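Local coordinates for uncharacterized protein (Danio rerio, PDB 5HBA) that probably serves the classical complement pathway as the globular recognition domain of the C1q A chain, which would bind immune complexes and other targets in innate immunity, at residues E59-A71 and L98-D112. Residues are numbered along the deposited sequence; the frame is centred on the assembly and turned at random.
Sequences EGRLCLRLKSTSA and LLKGDKVWIEPFAGD
Strands 62-68 and 103-109 run antiparallel, their axes 4.5 Å apart at closest approach, and a ladder of backbone hydrogen bonds joins R65 to E107 and K67 to W105, the K67 N to W105 O bond (2.9 Å) being nearly straight at 175°. On one side of this sheet the F109 ring lies between two residues of the neighbouring strand. C63 CB sits over the ring's centre, and the R65 guanidinium is laid flat on the opposite face, its CZ 3.7 Å from the F109 centroid and the planes 16° apart, a cation-pi stack. F109 can enter this slot because its CG stands between the backbone N and the carbonyl carbon (chi1 66°), which swings the ring across to strand 62-68. C63, disulfide-bonded to C79, also links this site to strand 75-80. Further along, K67 CB rests over the six-membered ring of W105, 3.8 Å from its centroid, while T69 CG2 meets the ring edge at CZ3. Replacing W105 by an alanine is likely to strip K67 CB and the T69 methyl of the ring they rest on and to open a gap beside Y41, which packs edge-to-face with the indole. Where the strand pairing ends, K103 N donates to T69 OG1 (2.8 Å), and at the far end R61 NH2 forms a salt bridge with D112 OD1. L64, L66, V104, I106 and P108 line the other side, facing the interior of the C1q jelly roll. With W105 buried and F109 partly open to solvent, the grip on both faces of F109 probably holds that ring in one orientation, while the backbone bonds set the strand register.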
loop_
_atom_site.group_PDB
_atom_site.type_symbol
_atom_site.label_atom_id
_atom_site.label_comp_id
_atom_site.label_asym_id
_atom_site.label_seq_id
_atom_site.Cartn_x
_atom_site.Cartn_y
_atom_site.Cartn_z
ATOM N N GLU A 59 -4.777 -10.977 -15.450
ATOM C CA GLU A 59 -5.617 -10.538 -16.560
ATOM C C GLU A 59 -7.089 -10.685 -16.160
ATOM O O GLU A 59 -7.500 -11.737 -15.661
ATOM C CB GLU A 59 -5.309 -11.363 -17.818
ATOM C CG GLU A 59 -6.123 -10.990 -19.057
ATOM C CD GLU A 59 -5.510 -9.844 -19.850
ATOM O OE1 GLU A 59 -4.632 -9.137 -19.302
ATOM O OE2 GLU A 59 -5.907 -9.652 -21.023
ATOM N N GLY A 60 -7.876 -9.627 -16.346
ATOM C CA GLY A 60 -9.285 -9.670 -15.997
ATOM C C GLY A 60 -9.518 -9.479 -14.508
ATOM O O GLY A 60 -8.645 -8.974 -13.798
ATOM N N ARG A 61 -10.695 -9.891 -14.038
ATOM C CA ARG A 61 -11.082 -9.726 -12.637
ATOM C C ARG A 61 -10.070 -10.365 -11.677
ATOM O O ARG A 61 -9.664 -11.517 -11.863
ATOM C CB ARG A 61 -12.475 -10.324 -12.398
ATOM C CG ARG A 61 -13.007 -10.118 -10.978
ATOM C CD ARG A 61 -13.633 -11.392 -10.419
ATOM N NE ARG A 61 -12.660 -12.473 -10.365
ATOM C CZ ARG A 61 -12.851 -13.687 -10.880
ATOM N NH1 ARG A 61 -11.887 -14.599 -10.795
ATOM N NH2 ARG A 61 -14.001 -13.988 -11.479
ATOM N N LEU A 62 -9.657 -9.605 -10.663
ATOM C CA LEU A 62 -8.733 -10.106 -9.647
ATOM C C LEU A 62 -9.268 -9.832 -8.252
ATOM O O LEU A 62 -9.484 -8.675 -7.871
ATOM C CB LEU A 62 -7.330 -9.497 -9.793
ATOM C CG LEU A 62 -6.320 -9.917 -8.707
ATOM C CD1 LEU A 62 -6.186 -11.439 -8.591
ATOM C CD2 LEU A 62 -4.957 -9.295 -8.965
ATOM N N CYS A 63 -9.492 -10.912 -7.509
ATOM C CA CYS A 63 -9.908 -10.833 -6.118
ATOM C C CYS A 63 -8.888 -11.575 -5.249
ATOM O O CYS A 63 -8.523 -12.720 -5.543
ATOM C CB CYS A 63 -11.285 -11.464 -5.947
ATOM S SG CYS A 63 -12.662 -10.370 -6.368
ATOM N N LEU A 64 -8.425 -10.912 -4.192
ATOM C CA LEU A 64 -7.508 -11.523 -3.243
ATOM C C LEU A 64 -7.969 -11.287 -1.816
ATOM O O LEU A 64 -8.511 -10.217 -1.479
ATOM C CB LEU A 64 -6.089 -10.982 -3.439
ATOM C CG LEU A 64 -5.327 -11.505 -4.662
ATOM C CD1 LEU A 64 -4.308 -10.497 -5.093
ATOM C CD2 LEU A 64 -4.611 -12.827 -4.339
ATOM N N ARG A 65 -7.777 -12.297 -0.973
ATOM C CA ARG A 65 -8.052 -12.145 0.446
ATOM C C ARG A 65 -6.742 -12.118 1.202
ATOM O O ARG A 65 -5.823 -12.875 0.884
ATOM C CB ARG A 65 -8.899 -13.313 0.963
ATOM C CG ARG A 65 -10.339 -13.270 0.547
ATOM C CD ARG A 65 -11.194 -14.245 1.376
ATOM N NE ARG A 65 -12.590 -14.181 0.945
ATOM C CZ ARG A 65 -13.140 -15.027 0.080
ATOM N NH1 ARG A 65 -12.423 -16.020 -0.426
ATOM N NH2 ARG A 65 -14.412 -14.889 -0.270
ATOM N N LEU A 66 -6.644 -11.240 2.195
ATOM C CA LEU A 66 -5.562 -11.359 3.172
ATOM C C LEU A 66 -6.122 -12.157 4.342
ATOM O O LEU A 66 -7.161 -11.789 4.906
ATOM C CB LEU A 66 -5.095 -9.979 3.646
ATOM C CG LEU A 66 -4.044 -9.944 4.757
ATOM C CD1 LEU A 66 -2.653 -10.384 4.216
ATOM C CD2 LEU A 66 -3.985 -8.542 5.338
ATOM N N LYS A 67 -5.454 -13.248 4.703
ATOM C CA LYS A 67 -5.987 -14.161 5.715
ATOM C C LYS A 67 -4.975 -14.447 6.826
ATOM O O LYS A 67 -3.770 -14.290 6.625
ATOM C CB LYS A 67 -6.432 -15.486 5.064
ATOM C CG LYS A 67 -7.675 -15.381 4.160
ATOM C CD LYS A 67 -8.172 -16.759 3.699
ATOM C CE LYS A 67 -9.139 -17.410 4.702
ATOM N NZ LYS A 67 -10.468 -16.708 4.735
ATOM N N SER A 68 -5.466 -14.860 7.998
ATOM C CA SER A 68 -4.590 -15.300 9.095
ATOM C C SER A 68 -5.209 -16.459 9.881
ATOM O O SER A 68 -6.430 -16.647 9.863
ATOM C CB SER A 68 -4.337 -14.159 10.083
ATOM O OG SER A 68 -5.493 -13.927 10.878
ATOM N N THR A 69 -4.373 -17.223 10.588
ATOM C CA THR A 69 -4.887 -18.220 11.527
ATOM C C THR A 69 -4.875 -17.686 12.951
ATOM O O THR A 69 -4.972 -18.459 13.902
ATOM C CB THR A 69 -4.077 -19.531 11.511
ATOM O OG1 THR A 69 -2.686 -19.244 11.706
ATOM C CG2 THR A 69 -4.270 -20.274 10.196
ATOM N N SER A 70 -4.733 -16.372 13.105
ATOM C CA SER A 70 -4.787 -15.778 14.437
ATOM C C SER A 70 -6.221 -15.846 14.966
ATOM O O SER A 70 -7.142 -16.180 14.214
ATOM C CB SER A 70 -4.239 -14.348 14.425
ATOM O OG SER A 70 -4.879 -13.537 13.444
ATOM N N ALA A 71 -6.413 -15.590 16.259
ATOM C CA ALA A 71 -7.768 -15.562 16.819
ATOM C C ALA A 71 -8.066 -14.203 17.449
ATOM O O ALA A 71 -7.294 -13.717 18.280
ATOM C CB ALA A 71 -7.975 -16.683 17.822
ATOM N N LEU A 98 -0.330 -10.504 16.074
ATOM C CA LEU A 98 -0.114 -11.929 15.880
ATOM C C LEU A 98 0.497 -12.610 17.109
ATOM O O LEU A 98 1.316 -12.019 17.818
ATOM C CB LEU A 98 0.780 -12.174 14.663
ATOM C CG LEU A 98 0.358 -11.603 13.306
ATOM C CD1 LEU A 98 1.453 -11.878 12.277
ATOM C CD2 LEU A 98 -0.959 -12.208 12.847
ATOM N N LEU A 99 0.097 -13.855 17.352
ATOM C CA LEU A 99 0.728 -14.670 18.392
ATOM C C LEU A 99 1.734 -15.607 17.745
ATOM O O LEU A 99 1.722 -15.781 16.523
ATOM C CB LEU A 99 -0.318 -15.485 19.154
ATOM C CG LEU A 99 -1.360 -14.621 19.862
ATOM C CD1 LEU A 99 -2.376 -15.445 20.644
ATOM C CD2 LEU A 99 -0.633 -13.654 20.773
ATOM N N LYS A 100 2.600 -16.215 18.552
ATOM C CA LYS A 100 3.609 -17.130 18.023
ATOM C C LYS A 100 2.910 -18.293 17.338
ATOM O O LYS A 100 1.968 -18.862 17.888
ATOM C CB LYS A 100 4.520 -17.637 19.141
ATOM C CG LYS A 100 5.831 -18.288 18.649
ATOM C CD LYS A 100 6.742 -18.618 19.834
ATOM C CE LYS A 100 8.204 -18.723 19.423
ATOM N NZ LYS A 100 8.466 -19.925 18.590
ATOM N N GLY A 101 3.348 -18.625 16.127
ATOM C CA GLY A 101 2.718 -19.685 15.360
ATOM C C GLY A 101 1.603 -19.255 14.409
ATOM O O GLY A 101 1.258 -20.012 13.498
ATOM N N ASP A 102 1.025 -18.070 14.614
ATOM C CA ASP A 102 -0.011 -17.580 13.697
ATOM C C ASP A 102 0.541 -17.466 12.277
ATOM O O ASP A 102 1.702 -17.096 12.078
ATOM C CB ASP A 102 -0.555 -16.209 14.128
ATOM C CG ASP A 102 -1.379 -16.273 15.393
ATOM O OD1 ASP A 102 -1.756 -17.393 15.808
ATOM O OD2 ASP A 102 -1.658 -15.191 15.968
ATOM N N LYS A 103 -0.290 -17.789 11.289
ATOM C CA LYS A 103 0.143 -17.717 9.896
ATOM C C LYS A 103 -0.606 -16.601 9.173
ATOM O O LYS A 103 -1.751 -16.306 9.519
ATOM C CB LYS A 103 -0.083 -19.062 9.201
ATOM C CG LYS A 103 0.795 -20.180 9.770
ATOM C CD LYS A 103 0.547 -21.519 9.090
ATOM C CE LYS A 103 1.430 -22.608 9.695
ATOM N NZ LYS A 103 2.894 -22.431 9.384
ATOM N N VAL A 104 0.049 -15.964 8.201
ATOM C CA VAL A 104 -0.595 -14.920 7.394
ATOM C C VAL A 104 -0.274 -15.172 5.929
ATOM O O VAL A 104 0.858 -15.550 5.583
ATOM C CB VAL A 104 -0.151 -13.500 7.810
ATOM C CG1 VAL A 104 -0.869 -12.436 6.970
ATOM C CG2 VAL A 104 -0.438 -13.262 9.295
ATOM N N TRP A 105 -1.269 -14.991 5.064
ATOM C CA TRP A 105 -1.045 -15.244 3.649
ATOM C C TRP A 105 -2.046 -14.490 2.790
ATOM O O TRP A 105 -2.977 -13.860 3.306
ATOM C CB TRP A 105 -1.093 -16.752 3.362
ATOM C CG TRP A 105 -2.471 -17.402 3.464
ATOM C CD1 TRP A 105 -3.298 -17.706 2.419
ATOM C CD2 TRP A 105 -3.146 -17.865 4.652
ATOM N NE1 TRP A 105 -4.448 -18.310 2.880
ATOM C CE2 TRP A 105 -4.380 -18.423 4.252
ATOM C CE3 TRP A 105 -2.834 -17.860 6.019
ATOM C CZ2 TRP A 105 -5.301 -18.964 5.149
ATOM C CZ3 TRP A 105 -3.753 -18.395 6.921
ATOM C CH2 TRP A 105 -4.968 -18.945 6.479
ATOM N N ILE A 106 -1.889 -14.619 1.496
ATOM C CA ILE A 106 -2.852 -14.220 0.526
ATOM C C ILE A 106 -3.260 -15.366 -0.332
ATOM O O ILE A 106 -2.562 -16.273 -0.575
ATOM C CB ILE A 106 -2.386 -13.047 -0.332
ATOM C CG1 ILE A 106 -1.124 -13.397 -1.135
ATOM C CG2 ILE A 106 -2.155 -11.851 0.543
ATOM C CD1 ILE A 106 -0.586 -12.306 -2.023
ATOM N N GLU A 107 -4.432 -15.218 -0.834
ATOM C CA GLU A 107 -5.307 -16.207 -1.443
ATOM C C GLU A 107 -6.212 -15.548 -2.491
ATOM O O GLU A 107 -6.860 -14.519 -2.223
ATOM C CB GLU A 107 -6.079 -16.958 -0.341
ATOM C CG GLU A 107 -6.980 -18.065 -0.776
ATOM C CD GLU A 107 -7.643 -18.753 0.418
ATOM O OE1 GLU A 107 -7.407 -18.318 1.572
ATOM O OE2 GLU A 107 -8.403 -19.716 0.203
ATOM N N PRO A 108 -6.123 -16.027 -3.709
ATOM C CA PRO A 108 -7.051 -15.550 -4.735
ATOM C C PRO A 108 -8.394 -16.259 -4.619
ATOM O O PRO A 108 -8.453 -17.389 -4.112
ATOM C CB PRO A 108 -6.372 -15.954 -6.055
ATOM C CG PRO A 108 -5.006 -16.509 -5.674
ATOM C CD PRO A 108 -5.130 -16.972 -4.256
ATOM N N PHE A 109 -9.453 -15.593 -5.068
ATOM C CA PHE A 109 -10.765 -16.219 -5.224
ATOM C C PHE A 109 -11.487 -15.654 -6.451
ATOM O O PHE A 109 -11.072 -14.633 -7.005
ATOM C CB PHE A 109 -11.612 -16.101 -3.949
ATOM C CG PHE A 109 -12.019 -14.692 -3.582
ATOM C CD1 PHE A 109 -11.126 -13.831 -2.953
ATOM C CD2 PHE A 109 -13.329 -14.253 -3.800
ATOM C CE1 PHE A 109 -11.517 -12.540 -2.591
ATOM C CE2 PHE A 109 -13.735 -12.965 -3.426
ATOM C CZ PHE A 109 -12.829 -12.107 -2.827
ATOM N N ALA A 110 -12.522 -16.346 -6.914
ATOM C CA ALA A 110 -13.328 -15.838 -8.016
ATOM C C ALA A 110 -14.512 -15.071 -7.430
ATOM O O ALA A 110 -15.514 -15.664 -7.013
ATOM C CB ALA A 110 -13.802 -16.965 -8.913
ATOM N N GLY A 111 -14.374 -13.750 -7.389
ATOM C CA GLY A 111 -15.364 -12.871 -6.786
ATOM C C GLY A 111 -16.740 -12.875 -7.424
ATOM O O GLY A 111 -17.695 -12.389 -6.827
ATOM N N ASP A 112 -16.849 -13.396 -8.641
ATOM C CA ASP A 112 -18.160 -13.573 -9.264
ATOM C C ASP A 112 -18.094 -14.698 -10.305
ATOM O O ASP A 112 -17.076 -15.392 -10.408
ATOM C CB ASP A 112 -18.685 -12.251 -9.864
ATOM C CG ASP A 112 -17.820 -11.728 -11.017
ATOM O OD1 ASP A 112 -16.746 -12.309 -11.289
ATOM O OD2 ASP A 112 -18.213 -10.717 -11.652
HETATM O O HOH W 1 -9.557 -13.524 -8.782
HETATM O O HOH W 2 -1.198 -21.118 12.834
HETATM O O HOH W 3 -3.827 -15.624 17.627
#